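Local coordinates for putative polyketide cyclase SMa1630 (Sinorhizobium meliloti 1021, PDB 4U13), which probably acts as a polyketide cyclase of the SnoaL-like, NTF2-related kind, its substrate unknown, at residues Met12-Asp17 / Val77-Ser82; Asp23-Thr28 / Ala47-Trp52. All coordinates share one frame; numbering follows the deposited sequence.

Contact 1 (Met12-Asp17 / Val77-Ser82); sequences MYFDAD and VRAKVS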
HETATM    1  N   MSE A  12       3.783   9.175  -1.633  1.00 56.28           N
HETATM    2  CA  MSE A  12       4.890   8.540  -2.325  1.00 60.43           C
HETATM    3  C   MSE A  12       5.857   7.896  -1.346  1.00 55.95           C
HETATM    4  O   MSE A  12       6.332   6.798  -1.595  1.00 55.34           O
HETATM    5  CB  MSE A  12       5.563   9.618  -3.164  1.00 68.49           C
HETATM    6  CG  MSE A  12       6.620   9.067  -4.137  1.00 88.41           C
HETATM    7 SE   MSE A  12       7.545  10.550  -5.151  1.00120.06          SE
HETATM    8  CE  MSE A  12       5.896  11.377  -5.933  1.00 98.88           C
ATOM      9  N   TYR A  13       6.152   8.577  -0.238  1.00 47.41           N
ATOM     10  CA  TYR A  13       6.924   8.002   0.834  1.00 46.28           C
ATOM     11  C   TYR A  13       6.383   6.639   1.271  1.00 46.00           C
ATOM     12  O   TYR A  13       7.102   5.642   1.226  1.00 47.27           O
ATOM     13  CB  TYR A  13       7.031   8.958   2.030  1.00 47.26           C
ATOM     14  CG  TYR A  13       7.801   8.317   3.134  1.00 45.91           C
ATOM     15  CD1 TYR A  13       9.180   8.369   3.161  1.00 47.05           C
ATOM     16  CD2 TYR A  13       7.157   7.533   4.058  1.00 50.03           C
ATOM     17  CE1 TYR A  13       9.895   7.700   4.128  1.00 47.12           C
ATOM     18  CE2 TYR A  13       7.849   6.835   5.031  1.00 47.15           C
ATOM     19  CZ  TYR A  13       9.218   6.928   5.057  1.00 48.77           C
ATOM     20  OH  TYR A  13       9.923   6.238   6.042  1.00 55.01           O
ATOM     21  N   PHE A  14       5.110   6.561   1.625  1.00 47.99           N
ATOM     22  CA  PHE A  14       4.554   5.320   2.165  1.00 45.63           C
ATOM     23  C   PHE A  14       4.401   4.236   1.134  1.00 47.15           C
ATOM     24  O   PHE A  14       4.527   3.062   1.467  1.00 46.18           O
ATOM     25  CB  PHE A  14       3.203   5.574   2.822  1.00 46.06           C
ATOM     26  CG  PHE A  14       3.334   6.243   4.159  1.00 45.46           C
ATOM     27  CD1 PHE A  14       3.842   5.550   5.215  1.00 45.10           C
ATOM     28  CD2 PHE A  14       3.024   7.570   4.327  1.00 46.13           C
ATOM     29  CE1 PHE A  14       3.980   6.153   6.449  1.00 45.44           C
ATOM     30  CE2 PHE A  14       3.139   8.173   5.538  1.00 45.54           C
ATOM     31  CZ  PHE A  14       3.666   7.464   6.606  1.00 45.36           C
ATOM     32  N   ASP A  15       4.173   4.602  -0.123  1.00 49.66           N
ATOM     33  CA  ASP A  15       4.049   3.595  -1.232  1.00 52.36           C
ATOM     34  C   ASP A  15       5.390   2.920  -1.492  1.00 51.01           C
ATOM     35  O   ASP A  15       5.500   1.671  -1.709  1.00 49.36           O
ATOM     36  CB  ASP A  15       3.610   4.244  -2.544  1.00 60.15           C
ATOM     37  CG  ASP A  15       2.096   4.615  -2.574  1.00 65.13           C
ATOM     38  OD1 ASP A  15       1.273   3.893  -1.974  1.00 68.55           O
ATOM     39  OD2 ASP A  15       1.715   5.619  -3.231  1.00 77.73           O
ATOM     40  N   ALA A  16       6.403   3.755  -1.417  1.00 47.62           N
ATOM     41  CA  ALA A  16       7.768   3.308  -1.632  1.00 49.48           C
ATOM     42  C   ALA A  16       8.330   2.528  -0.460  1.00 49.29           C
ATOM     43  O   ALA A  16       8.975   1.510  -0.659  1.00 49.70           O
ATOM     44  CB  ALA A  16       8.654   4.515  -1.905  1.00 49.99           C
ATOM     45  N   ASP A  17       8.089   3.030   0.749  1.00 48.98           N
ATOM     46  CA  ASP A  17       8.399   2.310   1.952  1.00 49.65           C
ATOM     47  C   ASP A  17       7.754   0.928   1.868  1.00 49.91           C
ATOM     48  O   ASP A  17       8.364  -0.097   2.000  1.00 48.32           O
ATOM     49  CB  ASP A  17       7.850   3.089   3.148  1.00 53.04           C
ATOM     50  CG  ASP A  17       8.270   2.513   4.485  1.00 56.18           C
ATOM     51  OD1 ASP A  17       9.319   1.859   4.543  1.00 58.20           O
ATOM     52  OD2 ASP A  17       7.580   2.760   5.508  1.00 56.43           O
ATOM     53  N   VAL A  77       1.141  12.425  10.366  1.00 60.01           N
ATOM     54  CA  VAL A  77       0.498  11.182  10.037  1.00 54.83           C
ATOM     55  C   VAL A  77       0.703  10.192  11.171  1.00 51.71           C
ATOM     56  O   VAL A  77       1.823   9.965  11.635  1.00 56.65           O
ATOM     57  CB  VAL A  77       1.040  10.627   8.676  1.00 54.19           C
ATOM     58  CG1 VAL A  77       0.360   9.335   8.254  1.00 53.56           C
ATOM     59  CG2 VAL A  77       0.785  11.605   7.570  1.00 56.56           C
ATOM     60  N   ARG A  78      -0.397   9.638  11.654  1.00 49.55           N
ATOM     61  CA  ARG A  78      -0.338   8.554  12.599  1.00 49.13           C
ATOM     62  C   ARG A  78      -0.248   7.268  11.787  1.00 47.87           C
ATOM     63  O   ARG A  78      -1.108   7.016  10.883  1.00 44.10           O
ATOM     64  CB  ARG A  78      -1.556   8.511  13.507  1.00 51.31           C
ATOM     65  CG  ARG A  78      -1.549   9.613  14.550  1.00 57.72           C
ATOM     66  CD  ARG A  78      -2.853   9.592  15.351  1.00 59.65           C
ATOM     67  NE  ARG A  78      -3.048   8.304  16.069  1.00 61.68           N
ATOM     68  CZ  ARG A  78      -2.636   8.055  17.324  1.00 58.54           C
ATOM     69  NH1 ARG A  78      -1.975   8.994  17.995  1.00 57.66           N
ATOM     70  NH2 ARG A  78      -2.867   6.863  17.890  1.00 54.08           N
ATOM     71  N   ALA A  79       0.757   6.437  12.099  1.00 43.52           N
ATOM     72  CA  ALA A  79       0.883   5.203  11.369  1.00 44.71           C
ATOM     73  C   ALA A  79       1.072   3.994  12.268  1.00 45.34           C
ATOM     74  O   ALA A  79       1.784   4.041  13.275  1.00 44.71           O
ATOM     75  CB  ALA A  79       1.992   5.329  10.328  1.00 45.58           C
ATOM     76  N   LYS A  80       0.383   2.910  11.938  1.00 47.82           N
ATOM     77  CA  LYS A  80       0.521   1.699  12.716  1.00 50.29           C
ATOM     78  C   LYS A  80       1.734   1.007  12.148  1.00 48.77           C
ATOM     79  O   LYS A  80       1.843   0.773  10.959  1.00 49.52           O
ATOM     80  CB  LYS A  80      -0.699   0.812  12.648  1.00 53.69           C
ATOM     81  CG  LYS A  80      -0.625  -0.299  13.694  1.00 60.23           C
ATOM     82  CD  LYS A  80      -1.786  -1.293  13.586  1.00 67.77           C
ATOM     83  CE  LYS A  80      -1.577  -2.263  12.438  1.00 77.23           C
ATOM     84  NZ  LYS A  80      -2.877  -2.770  11.915  1.00 87.15           N
ATOM     85  N   VAL A  81       2.685   0.748  13.010  1.00 47.85           N
ATOM     86  CA  VAL A  81       3.911   0.054  12.620  1.00 47.67           C
ATOM     87  C   VAL A  81       3.899  -1.348  13.205  1.00 48.47           C
ATOM     88  O   VAL A  81       3.695  -1.538  14.385  1.00 47.16           O
ATOM     89  CB  VAL A  81       5.144   0.822  13.096  1.00 44.47           C
ATOM     90  CG1 VAL A  81       6.373   0.116  12.657  1.00 44.02           C
ATOM     91  CG2 VAL A  81       5.057   2.225  12.524  1.00 45.36           C
ATOM     92  N   SER A  82       4.188  -2.322  12.375  1.00 50.41           N
ATOM     93  CA  SER A  82       3.975  -3.688  12.724  1.00 54.22           C
ATOM     94  C   SER A  82       5.214  -4.428  12.256  1.00 55.00           C
ATOM     95  O   SER A  82       5.689  -4.175  11.150  1.00 55.66           O
ATOM     96  CB  SER A  82       2.741  -4.133  11.923  1.00 57.89           C
ATOM     97  OG  SER A  82       2.245  -5.355  12.393  1.00 62.06           O
TER
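Phe14 faces Ala79 across a CA-to-CA separation of 9.9 Å, the closest CA pair between helix segment 12-17 and strand segment 77-82, so only side chains bridge the gap. The arrangement is the helix-on-sheet packing of the SnoaL-like, NTF2-related fold, an alpha+beta cone in which a curved mixed sheet wraps round its helices. One aromatic ring carries the whole contact. Phe14 CG lies anti to the carbonyl carbon (chi1 -75°), and the ring projects from the helix to the strand, while the Val77 side chain comes from the opposite direction. Val77 and Ala79, two positions apart on the strand, both point inward, while the intervening Arg78 points away from the helix. The contact is apolar, since only carbon atoms meet and no hydrogen bond crosses; it is also modest in size, burying 95 Å² in total. Within the helix, Tyr13 CD2 sits 3.9 Å above the plane of the Phe14 ring, over its centre. Beyond the two segments, Tyr94 meets the same ring with planes at about 50°, and Pro65 of strand 62-71 touches both Phe14 and Val77. Ala79 CB approaches the ring obliquely, 4.4 Å from Phe14 CE1. Val77 CG1 comes nearer, also obliquely, reaching Phe14 CE2 and CZ at 4.1 Å each.

Contact 2 (Asp23-Thr28 / Ala47-Trp52); sequences DALSET and AILRWW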
ATOM      1  N   ASP A  23      14.517   3.414  -5.463  1.00 59.44           N
ATOM      2  CA  ASP A  23      14.543   4.589  -6.348  1.00 62.76           C
ATOM      3  C   ASP A  23      13.537   5.611  -5.983  1.00 62.65           C
ATOM      4  O   ASP A  23      13.849   6.798  -5.911  1.00 61.29           O
ATOM      5  CB  ASP A  23      14.272   4.197  -7.788  1.00 67.40           C
ATOM      6  CG  ASP A  23      15.426   3.490  -8.379  1.00 71.37           C
ATOM      7  OD1 ASP A  23      16.552   4.026  -8.286  1.00 77.37           O
ATOM      8  OD2 ASP A  23      15.231   2.385  -8.903  1.00 76.27           O
ATOM      9  N   ALA A  24      12.310   5.147  -5.778  1.00 63.49           N
ATOM     10  CA  ALA A  24      11.207   6.055  -5.534  1.00 63.53           C
ATOM     11  C   ALA A  24      11.456   6.759  -4.203  1.00 60.44           C
ATOM     12  O   ALA A  24      11.323   7.989  -4.073  1.00 64.90           O
ATOM     13  CB  ALA A  24       9.899   5.284  -5.542  1.00 63.86           C
ATOM     14  N   LEU A  25      11.867   5.978  -3.221  1.00 57.00           N
ATOM     15  CA  LEU A  25      12.217   6.511  -1.897  1.00 57.45           C
ATOM     16  C   LEU A  25      13.326   7.573  -1.959  1.00 58.73           C
ATOM     17  O   LEU A  25      13.214   8.597  -1.343  1.00 60.35           O
ATOM     18  CB  LEU A  25      12.655   5.369  -1.000  1.00 57.33           C
ATOM     19  CG  LEU A  25      12.661   5.497   0.527  1.00 62.08           C
ATOM     20  CD1 LEU A  25      13.857   6.291   1.057  1.00 66.43           C
ATOM     21  CD2 LEU A  25      11.354   6.021   1.092  1.00 59.40           C
ATOM     22  N   SER A  26      14.398   7.321  -2.692  1.00 61.37           N
ATOM     23  CA  SER A  26      15.494   8.275  -2.788  1.00 65.93           C
ATOM     24  C   SER A  26      15.036   9.605  -3.405  1.00 68.36           C
ATOM     25  O   SER A  26      15.434  10.664  -2.943  1.00 72.52           O
ATOM     26  CB  SER A  26      16.643   7.679  -3.605  1.00 69.15           C
ATOM     27  OG  SER A  26      16.327   7.666  -4.989  1.00 73.44           O
ATOM     28  N   GLU A  27      14.170   9.537  -4.408  1.00 68.19           N
ATOM     29  CA  GLU A  27      13.678  10.729  -5.128  1.00 71.89           C
ATOM     30  C   GLU A  27      12.593  11.503  -4.305  1.00 68.47           C
ATOM     31  O   GLU A  27      12.114  12.551  -4.708  1.00 66.87           O
ATOM     32  CB  GLU A  27      13.260  10.363  -6.614  1.00 81.26           C
ATOM     33  CG  GLU A  27      12.031   9.446  -6.848  1.00 88.07           C
ATOM     34  CD  GLU A  27      12.062   8.597  -8.156  1.00 99.57           C
ATOM     35  OE1 GLU A  27      13.115   7.982  -8.459  1.00103.60           O
ATOM     36  OE2 GLU A  27      11.015   8.490  -8.867  1.00101.00           O
ATOM     37  N   THR A  28      12.256  11.007  -3.115  1.00 62.45           N
ATOM     38  CA  THR A  28      11.220  11.593  -2.277  1.00 61.16           C
ATOM     39  C   THR A  28      11.725  12.739  -1.392  1.00 62.55           C
ATOM     40  O   THR A  28      10.978  13.664  -1.076  1.00 67.32           O
ATOM     41  CB  THR A  28      10.579  10.459  -1.457  1.00 60.70           C
ATOM     42  OG1 THR A  28       9.489   9.921  -2.190  1.00 60.43           O
ATOM     43  CG2 THR A  28      10.067  10.894  -0.181  1.00 61.22           C
ATOM     44  N   ALA A  47      22.645   9.006   4.093  1.00 61.56           N
ATOM     45  CA  ALA A  47      22.324   8.530   5.450  1.00 61.30           C
ATOM     46  C   ALA A  47      20.859   8.060   5.527  1.00 60.11           C
ATOM     47  O   ALA A  47      20.532   7.111   6.235  1.00 61.61           O
ATOM     48  CB  ALA A  47      22.567   9.634   6.485  1.00 61.56           C
ATOM     49  N   ILE A  48      19.966   8.759   4.845  1.00 55.62           N
ATOM     50  CA  ILE A  48      18.600   8.371   4.927  1.00 55.56           C
ATOM     51  C   ILE A  48      18.401   6.965   4.323  1.00 58.93           C
ATOM     52  O   ILE A  48      17.683   6.093   4.896  1.00 58.18           O
ATOM     53  CB  ILE A  48      17.717   9.435   4.281  1.00 55.25           C
ATOM     54  CG1 ILE A  48      17.693  10.708   5.142  1.00 54.22           C
ATOM     55  CG2 ILE A  48      16.299   8.942   4.158  1.00 54.16           C
ATOM     56  CD1 ILE A  48      17.064  11.901   4.456  1.00 54.02           C
ATOM     57  N   LEU A  49      19.010   6.727   3.167  1.00 62.36           N
ATOM     58  CA  LEU A  49      18.911   5.406   2.561  1.00 60.98           C
ATOM     59  C   LEU A  49      19.495   4.333   3.459  1.00 58.86           C
ATOM     60  O   LEU A  49      18.997   3.195   3.507  1.00 56.47           O
ATOM     61  CB  LEU A  49      19.592   5.363   1.198  1.00 67.15           C
ATOM     62  CG  LEU A  49      18.789   5.791  -0.022  1.00 69.79           C
ATOM     63  CD1 LEU A  49      19.704   5.851  -1.226  1.00 71.87           C
ATOM     64  CD2 LEU A  49      17.652   4.814  -0.304  1.00 72.37           C
ATOM     65  N   ARG A  50      20.595   4.662   4.132  1.00 63.19           N
ATOM     66  CA  ARG A  50      21.253   3.682   5.016  1.00 65.08           C
ATOM     67  C   ARG A  50      20.311   3.334   6.123  1.00 58.78           C
ATOM     68  O   ARG A  50      20.136   2.177   6.462  1.00 59.31           O
ATOM     69  CB  ARG A  50      22.577   4.210   5.591  1.00 74.71           C
ATOM     70  CG  ARG A  50      23.704   4.246   4.541  1.00 82.03           C
ATOM     71  CD  ARG A  50      25.116   4.380   5.114  1.00 86.16           C
ATOM     72  NE  ARG A  50      25.252   5.411   6.131  1.00 97.31           N
ATOM     73  CZ  ARG A  50      26.308   5.554   6.924  1.00107.73           C
ATOM     74  NH1 ARG A  50      26.305   6.534   7.834  1.00111.84           N
ATOM     75  NH2 ARG A  50      27.358   4.729   6.821  1.00103.81           N
ATOM     76  N   TRP A  51      19.673   4.365   6.638  1.00 55.54           N
ATOM     77  CA  TRP A  51      18.790   4.225   7.723  1.00 55.73           C
ATOM     78  C   TRP A  51      17.590   3.343   7.350  1.00 58.30           C
ATOM     79  O   TRP A  51      17.198   2.463   8.158  1.00 58.23           O
ATOM     80  CB  TRP A  51      18.314   5.591   8.130  1.00 59.60           C
ATOM     81  CG  TRP A  51      17.022   5.563   8.926  1.00 58.77           C
ATOM     82  CD1 TRP A  51      16.872   5.223  10.240  1.00 59.78           C
ATOM     83  CD2 TRP A  51      15.734   5.910   8.446  1.00 57.74           C
ATOM     84  NE1 TRP A  51      15.541   5.327  10.610  1.00 61.22           N
ATOM     85  CE2 TRP A  51      14.820   5.749   9.527  1.00 58.51           C
ATOM     86  CE3 TRP A  51      15.245   6.324   7.204  1.00 58.53           C
ATOM     87  CZ2 TRP A  51      13.452   6.030   9.405  1.00 57.83           C
ATOM     88  CZ3 TRP A  51      13.860   6.562   7.065  1.00 56.96           C
ATOM     89  CH2 TRP A  51      12.990   6.421   8.160  1.00 57.22           C
ATOM     90  N   TRP A  52      17.018   3.599   6.162  1.00 53.71           N
ATOM     91  CA  TRP A  52      15.845   2.888   5.674  1.00 54.97           C
ATOM     92  C   TRP A  52      16.152   1.403   5.412  1.00 54.87           C
ATOM     93  O   TRP A  52      15.380   0.495   5.789  1.00 53.97           O
ATOM     94  CB  TRP A  52      15.323   3.602   4.424  1.00 57.04           C
ATOM     95  CG  TRP A  52      14.116   2.995   3.809  1.00 58.27           C
ATOM     96  CD1 TRP A  52      12.840   3.073   4.255  1.00 58.60           C
ATOM     97  CD2 TRP A  52      14.063   2.277   2.582  1.00 60.87           C
ATOM     98  NE1 TRP A  52      12.001   2.415   3.409  1.00 55.77           N
ATOM     99  CE2 TRP A  52      12.719   1.914   2.370  1.00 58.57           C
ATOM    100  CE3 TRP A  52      15.034   1.881   1.643  1.00 60.51           C
ATOM    101  CZ2 TRP A  52      12.310   1.171   1.257  1.00 61.60           C
ATOM    102  CZ3 TRP A  52      14.632   1.137   0.548  1.00 62.92           C
ATOM    103  CH2 TRP A  52      13.268   0.803   0.354  1.00 60.17           C
TER
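Leu25 and Trp52 both extend CG anti to the backbone N (chi1 -160° and -180°), and these torsions carry the leucine branch point over the indole. Between segments 23-28 and 47-52 the closest CA pair is Ser26 and Leu49, 7.0 Å apart. The key interaction is a CH-pi contact: Leu25 CG stands 4.1 Å from the centroid of the five-membered ring of Trp52, only 12° off the ring normal, which places it over the face. Its nearest ring atom is Trp52 CE2, at 4.0 Å, on the bond shared by the two rings of the indole. Leu25 also sends CD1 to within 4.3 Å of Leu49 CD2, so one leucine packs against two residues spaced three apart on the partner helix. Leu49 spreads its methyl groups between two neighbours, since its CD1 touches Ser26 CB. The serine hydroxyl turns back into its own helix, where OG donates to Asp23 O at 2.8 Å, with the donor tilted out of the carbonyl plane. Glu27 N reaches that oxygen from the same face, giving it two donors. No hydrogen bond joins the segments, and their interface buries 195 Å². The polar edge of Trp52 is engaged separately, NE1 donating to Asp17 OD1 on helix 8-19. That helix also supplies Tyr13 to pack on Leu25 and Ala16 to pack on Ala24, while Thr28 touches Ile103 of strand 102-108 and Ile48 rests on Ala33 and Val35 of strand 33-37, so the helix pair is joined to helix 8-19 and the sheet.

Contact 1 is the more central, about 6 Å from the chain centre to its own centre against about 10 Å for contact 2, and all its touching residues are buried, whereas Ser26 and Leu49 in contact 2 are partly exposed. Contact 1 joins a helix to the sheet and contact 2 joins two helices; both are apolar across the interface, but an aromatic ring met obliquely by aliphatic groups in the first becomes an indole covered on one face in the second. Helix 8-19 connects them: Tyr13 OH packs 3.7 Å from Trp51 CH2, and Met12 CG lies 3.6 Å from Thr28 OG1, so one helix touches both segments of contact 2.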